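Local coordinates for protein valine-pyruvate aminotransferase (Salmonella typhimurium, PDB 3G7Q) that transfers the amino group of L-valine to pyruvate, giving 3-methyl-2-oxobutanoate and L-alanine with pyridoxal 5'-phosphate as cofactor, and probably serves alanine biosynthesis, at residues 221-233 and 333-345. Residues are numbered along the deposited sequence; the frame is centred on the assembly and turned at random.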
loop_
_atom_site.group_PDB
_atom_site.type_symbol
_atom_site.label_atom_id
_atom_site.label_comp_id
_atom_site.label_asym_id
_atom_site.label_seq_id
_atom_site.Cartn_x
_atom_site.Cartn_y
_atom_site.Cartn_z
ATOM N N ALA A 221 -9.039 3.943 -14.608
ATOM C CA ALA A 221 -9.594 2.883 -13.737
ATOM C C ALA A 221 -10.833 2.184 -14.294
ATOM O O ALA A 221 -11.078 1.018 -13.947
ATOM C CB ALA A 221 -9.912 3.422 -12.334
ATOM N N TYR A 222 -11.623 2.880 -15.119
ATOM C CA TYR A 222 -12.841 2.323 -15.664
ATOM C C TYR A 222 -12.815 2.080 -17.157
ATOM O O TYR A 222 -13.774 1.552 -17.696
ATOM C CB TYR A 222 -14.038 3.263 -15.357
ATOM C CG TYR A 222 -14.331 3.367 -13.888
ATOM C CD1 TYR A 222 -15.132 2.422 -13.247
ATOM C CD2 TYR A 222 -13.798 4.385 -13.127
ATOM C CE1 TYR A 222 -15.388 2.508 -11.913
ATOM C CE2 TYR A 222 -14.063 4.475 -11.783
ATOM C CZ TYR A 222 -14.850 3.519 -11.193
ATOM O OH TYR A 222 -15.121 3.590 -9.874
ATOM N N GLY A 223 -11.731 2.451 -17.820
ATOM C CA GLY A 223 -11.680 2.413 -19.265
ATOM C C GLY A 223 -11.133 1.152 -19.922
ATOM O O GLY A 223 -11.091 0.082 -19.332
ATOM N N VAL A 224 -10.775 1.324 -21.182
ATOM C CA VAL A 224 -10.276 0.291 -22.070
ATOM C C VAL A 224 -8.777 0.195 -21.916
ATOM O O VAL A 224 -8.127 1.213 -21.781
ATOM C CB VAL A 224 -10.667 0.707 -23.527
ATOM C CG1 VAL A 224 -9.754 0.134 -24.543
ATOM C CG2 VAL A 224 -12.140 0.381 -23.776
ATOM N N PRO A 225 -8.196 -1.004 -22.060
ATOM C CA PRO A 225 -8.760 -2.299 -22.392
ATOM C C PRO A 225 -9.426 -3.064 -21.243
ATOM O O PRO A 225 -10.130 -4.017 -21.518
ATOM C CB PRO A 225 -7.539 -3.080 -22.925
ATOM C CG PRO A 225 -6.403 -2.463 -22.246
ATOM C CD PRO A 225 -6.726 -1.036 -22.069
ATOM N N PHE A 226 -9.191 -2.663 -19.991
ATOM C CA PHE A 226 -9.857 -3.276 -18.834
ATOM C C PHE A 226 -10.025 -2.210 -17.761
ATOM O O PHE A 226 -9.118 -1.426 -17.542
ATOM C CB PHE A 226 -9.081 -4.482 -18.289
ATOM C CG PHE A 226 -7.691 -4.164 -17.853
ATOM C CD1 PHE A 226 -7.433 -3.755 -16.562
ATOM C CD2 PHE A 226 -6.638 -4.269 -18.750
ATOM C CE1 PHE A 226 -6.142 -3.432 -16.170
ATOM C CE2 PHE A 226 -5.370 -3.966 -18.359
ATOM C CZ PHE A 226 -5.123 -3.548 -17.081
ATOM N N PRO A 227 -11.157 -2.207 -17.044
ATOM C CA PRO A 227 -12.288 -3.142 -17.113
ATOM C C PRO A 227 -13.320 -2.890 -18.197
ATOM O O PRO A 227 -14.256 -3.678 -18.349
ATOM C CB PRO A 227 -12.912 -2.987 -15.730
ATOM C CG PRO A 227 -12.736 -1.535 -15.453
ATOM C CD PRO A 227 -11.354 -1.213 -15.971
ATOM N N GLY A 228 -13.160 -1.832 -18.975
ATOM C CA GLY A 228 -14.053 -1.595 -20.105
ATOM C C GLY A 228 -15.450 -1.121 -19.764
ATOM O O GLY A 228 -16.368 -1.318 -20.535
ATOM N N ILE A 229 -15.596 -0.462 -18.626
ATOM C CA ILE A 229 -16.895 0.095 -18.208
ATOM C C ILE A 229 -17.045 1.489 -18.839
ATOM O O ILE A 229 -16.986 2.539 -18.144
ATOM C CB ILE A 229 -17.039 0.119 -16.678
ATOM C CG1 ILE A 229 -16.720 -1.252 -16.041
ATOM C CG2 ILE A 229 -18.513 0.559 -16.299
ATOM C CD1 ILE A 229 -16.550 -1.287 -14.555
ATOM N N ILE A 230 -17.241 1.477 -20.142
ATOM C CA ILE A 230 -17.379 2.674 -20.953
ATOM C C ILE A 230 -18.427 2.423 -22.000
ATOM O O ILE A 230 -18.422 1.376 -22.679
ATOM C CB ILE A 230 -15.997 3.093 -21.547
ATOM C CG1 ILE A 230 -16.117 4.405 -22.310
ATOM C CG2 ILE A 230 -15.426 1.951 -22.436
ATOM C CD1 ILE A 230 -14.770 5.034 -22.652
ATOM N N PHE A 231 -19.336 3.387 -22.148
ATOM C CA PHE A 231 -20.485 3.274 -23.031
ATOM C C PHE A 231 -20.480 4.288 -24.183
ATOM O O PHE A 231 -21.492 4.486 -24.866
ATOM C CB PHE A 231 -21.761 3.459 -22.209
ATOM C CG PHE A 231 -21.723 2.767 -20.849
ATOM C CD1 PHE A 231 -21.419 1.417 -20.742
ATOM C CD2 PHE A 231 -22.021 3.461 -19.685
ATOM C CE1 PHE A 231 -21.388 0.795 -19.536
ATOM C CE2 PHE A 231 -21.982 2.839 -18.478
ATOM C CZ PHE A 231 -21.654 1.532 -18.385
ATOM N N SER A 232 -19.392 5.007 -24.339
ATOM C CA SER A 232 -19.316 6.003 -25.363
ATOM C C SER A 232 -18.057 5.778 -26.147
ATOM O O SER A 232 -17.205 4.984 -25.740
ATOM C CB SER A 232 -19.235 7.381 -24.725
ATOM O OG SER A 232 -18.047 7.400 -23.932
ATOM N N GLU A 233 -17.945 6.493 -27.252
ATOM C CA GLU A 233 -16.734 6.466 -28.060
ATOM C C GLU A 233 -15.610 7.166 -27.287
ATOM O O GLU A 233 -15.859 8.123 -26.556
ATOM C CB GLU A 233 -16.989 7.163 -29.381
ATOM C CG GLU A 233 -15.795 7.263 -30.318
ATOM C CD GLU A 233 -14.876 8.457 -30.079
ATOM O OE1 GLU A 233 -15.321 9.493 -29.526
ATOM O OE2 GLU A 233 -13.702 8.341 -30.478
ATOM N N ILE A 333 -29.456 14.547 -15.195
ATOM C CA ILE A 333 -28.540 13.431 -14.991
ATOM C C ILE A 333 -27.367 13.602 -15.930
ATOM O O ILE A 333 -27.549 13.756 -17.134
ATOM C CB ILE A 333 -29.264 12.108 -15.288
ATOM C CG1 ILE A 333 -30.499 11.930 -14.372
ATOM C CG2 ILE A 333 -28.306 10.907 -15.106
ATOM C CD1 ILE A 333 -31.398 10.696 -14.750
ATOM N N HIS A 334 -26.140 13.579 -15.417
ATOM C CA HIS A 334 -25.005 13.694 -16.339
ATOM C C HIS A 334 -25.072 12.498 -17.282
ATOM O O HIS A 334 -25.366 11.376 -16.855
ATOM C CB HIS A 334 -23.655 13.692 -15.631
ATOM C CG HIS A 334 -22.526 14.128 -16.512
ATOM N ND1 HIS A 334 -21.987 13.314 -17.487
ATOM C CD2 HIS A 334 -21.860 15.311 -16.596
ATOM C CE1 HIS A 334 -21.022 13.970 -18.120
ATOM N NE2 HIS A 334 -20.934 15.188 -17.616
ATOM N N LYS A 335 -24.846 12.729 -18.567
ATOM C CA LYS A 335 -24.828 11.605 -19.527
ATOM C C LYS A 335 -23.901 10.502 -19.012
ATOM O O LYS A 335 -22.761 10.741 -18.706
ATOM C CB LYS A 335 -24.386 12.086 -20.901
ATOM C CG LYS A 335 -24.478 10.958 -21.914
ATOM C CD LYS A 335 -24.027 11.438 -23.262
ATOM C CE LYS A 335 -24.339 10.346 -24.288
ATOM N NZ LYS A 335 -23.962 10.822 -25.640
ATOM N N PRO A 336 -24.423 9.284 -18.839
ATOM C CA PRO A 336 -23.609 8.226 -18.262
ATOM C C PRO A 336 -22.738 7.577 -19.334
ATOM O O PRO A 336 -23.146 6.624 -19.984
ATOM C CB PRO A 336 -24.670 7.256 -17.706
ATOM C CG PRO A 336 -25.754 7.403 -18.523
ATOM C CD PRO A 336 -25.809 8.836 -19.050
ATOM N N GLU A 337 -21.541 8.112 -19.524
ATOM C CA GLU A 337 -20.655 7.620 -20.601
ATOM C C GLU A 337 -19.711 6.498 -20.164
ATOM O O GLU A 337 -19.085 5.843 -21.018
ATOM C CB GLU A 337 -19.897 8.801 -21.232
ATOM C CG GLU A 337 -20.821 9.813 -21.896
ATOM C CD GLU A 337 -20.081 10.907 -22.586
ATOM O OE1 GLU A 337 -19.349 11.655 -21.925
ATOM O OE2 GLU A 337 -20.228 11.021 -23.817
ATOM N N GLY A 338 -19.653 6.215 -18.870
ATOM C CA GLY A 338 -18.856 5.151 -18.332
ATOM C C GLY A 338 -18.865 5.211 -16.830
ATOM O O GLY A 338 -19.558 6.050 -16.225
ATOM N N ALA A 339 -18.074 4.333 -16.221
ATOM C CA ALA A 339 -17.988 4.173 -14.798
ATOM C C ALA A 339 -19.327 3.681 -14.181
ATOM O O ALA A 339 -20.236 3.231 -14.902
ATOM C CB ALA A 339 -17.413 5.446 -14.064
ATOM N N ILE A 340 -19.387 3.735 -12.867
ATOM C CA ILE A 340 -20.442 3.042 -12.103
ATOM C C ILE A 340 -21.345 3.973 -11.288
ATOM O O ILE A 340 -22.051 3.524 -10.360
ATOM C CB ILE A 340 -19.781 1.970 -11.160
ATOM C CG1 ILE A 340 -18.860 2.607 -10.094
ATOM C CG2 ILE A 340 -19.043 0.887 -12.019
ATOM C CD1 ILE A 340 -18.318 1.605 -9.007
ATOM N N PHE A 341 -21.311 5.253 -11.650
ATOM C CA PHE A 341 -22.051 6.278 -10.934
ATOM C C PHE A 341 -23.049 7.027 -11.805
ATOM O O PHE A 341 -22.917 7.073 -13.011
ATOM C CB PHE A 341 -21.081 7.343 -10.406
ATOM C CG PHE A 341 -19.934 6.771 -9.617
ATOM C CD1 PHE A 341 -20.110 6.363 -8.301
ATOM C CD2 PHE A 341 -18.708 6.583 -10.215
ATOM C CE1 PHE A 341 -19.056 5.793 -7.589
ATOM C CE2 PHE A 341 -17.637 6.001 -9.490
ATOM C CZ PHE A 341 -17.812 5.615 -8.208
ATOM N N LEU A 342 -24.032 7.615 -11.139
ATOM C CA LEU A 342 -24.874 8.617 -11.744
ATOM C C LEU A 342 -24.657 9.915 -10.942
ATOM O O LEU A 342 -24.608 9.926 -9.696
ATOM C CB LEU A 342 -26.343 8.223 -11.790
ATOM C CG LEU A 342 -26.698 7.104 -12.760
ATOM C CD1 LEU A 342 -28.191 6.703 -12.572
ATOM C CD2 LEU A 342 -26.412 7.505 -14.215
ATOM N N TRP A 343 -24.490 10.990 -11.684
ATOM C CA TRP A 343 -24.304 12.331 -11.117
ATOM C C TRP A 343 -25.588 13.083 -11.373
ATOM O O TRP A 343 -25.972 13.345 -12.547
ATOM C CB TRP A 343 -23.118 12.989 -11.777
ATOM C CG TRP A 343 -22.757 14.383 -11.373
ATOM C CD1 TRP A 343 -22.947 15.518 -12.082
ATOM C CD2 TRP A 343 -22.021 14.763 -10.198
ATOM N NE1 TRP A 343 -22.414 16.578 -11.421
ATOM C CE2 TRP A 343 -21.834 16.149 -10.263
ATOM C CE3 TRP A 343 -21.529 14.064 -9.091
ATOM C CZ2 TRP A 343 -21.161 16.867 -9.270
ATOM C CZ3 TRP A 343 -20.842 14.768 -8.108
ATOM C CH2 TRP A 343 -20.669 16.155 -8.208
ATOM N N LEU A 344 -26.235 13.446 -10.263
ATOM C CA LEU A 344 -27.543 14.080 -10.287
ATOM C C LEU A 344 -27.423 15.558 -9.981
ATOM O O LEU A 344 -26.858 15.929 -8.952
ATOM C CB LEU A 344 -28.461 13.433 -9.255
ATOM C CG LEU A 344 -28.525 11.883 -9.300
ATOM C CD1 LEU A 344 -29.462 11.336 -8.201
ATOM C CD2 LEU A 344 -28.879 11.364 -10.697
ATOM N N TRP A 345 -27.967 16.383 -10.876
ATOM C CA TRP A 345 -28.005 17.826 -10.726
ATOM C C TRP A 345 -29.462 18.250 -10.532
ATOM O O TRP A 345 -30.242 18.203 -11.472
ATOM C CB TRP A 345 -27.371 18.509 -11.929
ATOM C CG TRP A 345 -27.488 20.003 -11.969
ATOM C CD1 TRP A 345 -27.622 20.863 -10.903
ATOM C CD2 TRP A 345 -27.375 20.832 -13.139
ATOM N NE1 TRP A 345 -27.676 22.167 -11.357
ATOM C CE2 TRP A 345 -27.522 22.173 -12.721
ATOM C CE3 TRP A 345 -27.180 20.567 -14.495
ATOM C CZ2 TRP A 345 -27.484 23.243 -13.615
ATOM C CZ3 TRP A 345 -27.165 21.652 -15.395
ATOM C CH2 TRP A 345 -27.333 22.963 -14.938
#
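I230 and G338 form a single beta bridge, their CA atoms 3.9 Å apart, where two loops of the class I aminotransferase fold meet. Loop 221-233 follows strand 216-219 of the seven-stranded mixed sheet; 333-345 contains the turn joining antiparallel strands 332-334 and 341-345 of the six-stranded one. Two backbone bonds flank the bridge: A339 N donates to I229 O (2.8 Å), and F231 N to E337 O (2.7 Å). The second is nearly straight at hydrogen, yet its donor stands 43° out of the carbonyl plane and therefore misses a lone-pair direction. With no side chain on G338, I229 O comes within 3.2 Å of its CA.

Beside the bridge, A339 CB sits over the centre of one face of the Y222 ring, 3.8 Å from its centroid and 13° off the normal, a CH-pi contact. Farther along the ring, I340 CG1 meets CE1, while F341 CE2 approaches OH at 3.5 Å. I340 CG1 occupies the slot between backbone N and carbonyl carbon (chi1 64°), which leaves CG2 to reach I229 CD1. Beyond F341, R389 and N191 touch its side chain; I229 and I340 both pack on helix 299-325.

On the other flank, S232 OG lies near E337 CB and makes a weak, unsettled contact with E337 O. The E337 carboxylate turns to outside partners: OE1 takes a salt bridge from K167 NZ and a hydrogen bond from V196 N, a double grip that should favour its charged form. A339 O also forms a hydrogen bond with Y392 OH, next to the end of strand 387-391. At the edge of the F231 ring, P336 O lies in the ring plane, 3.4 Å from CD2.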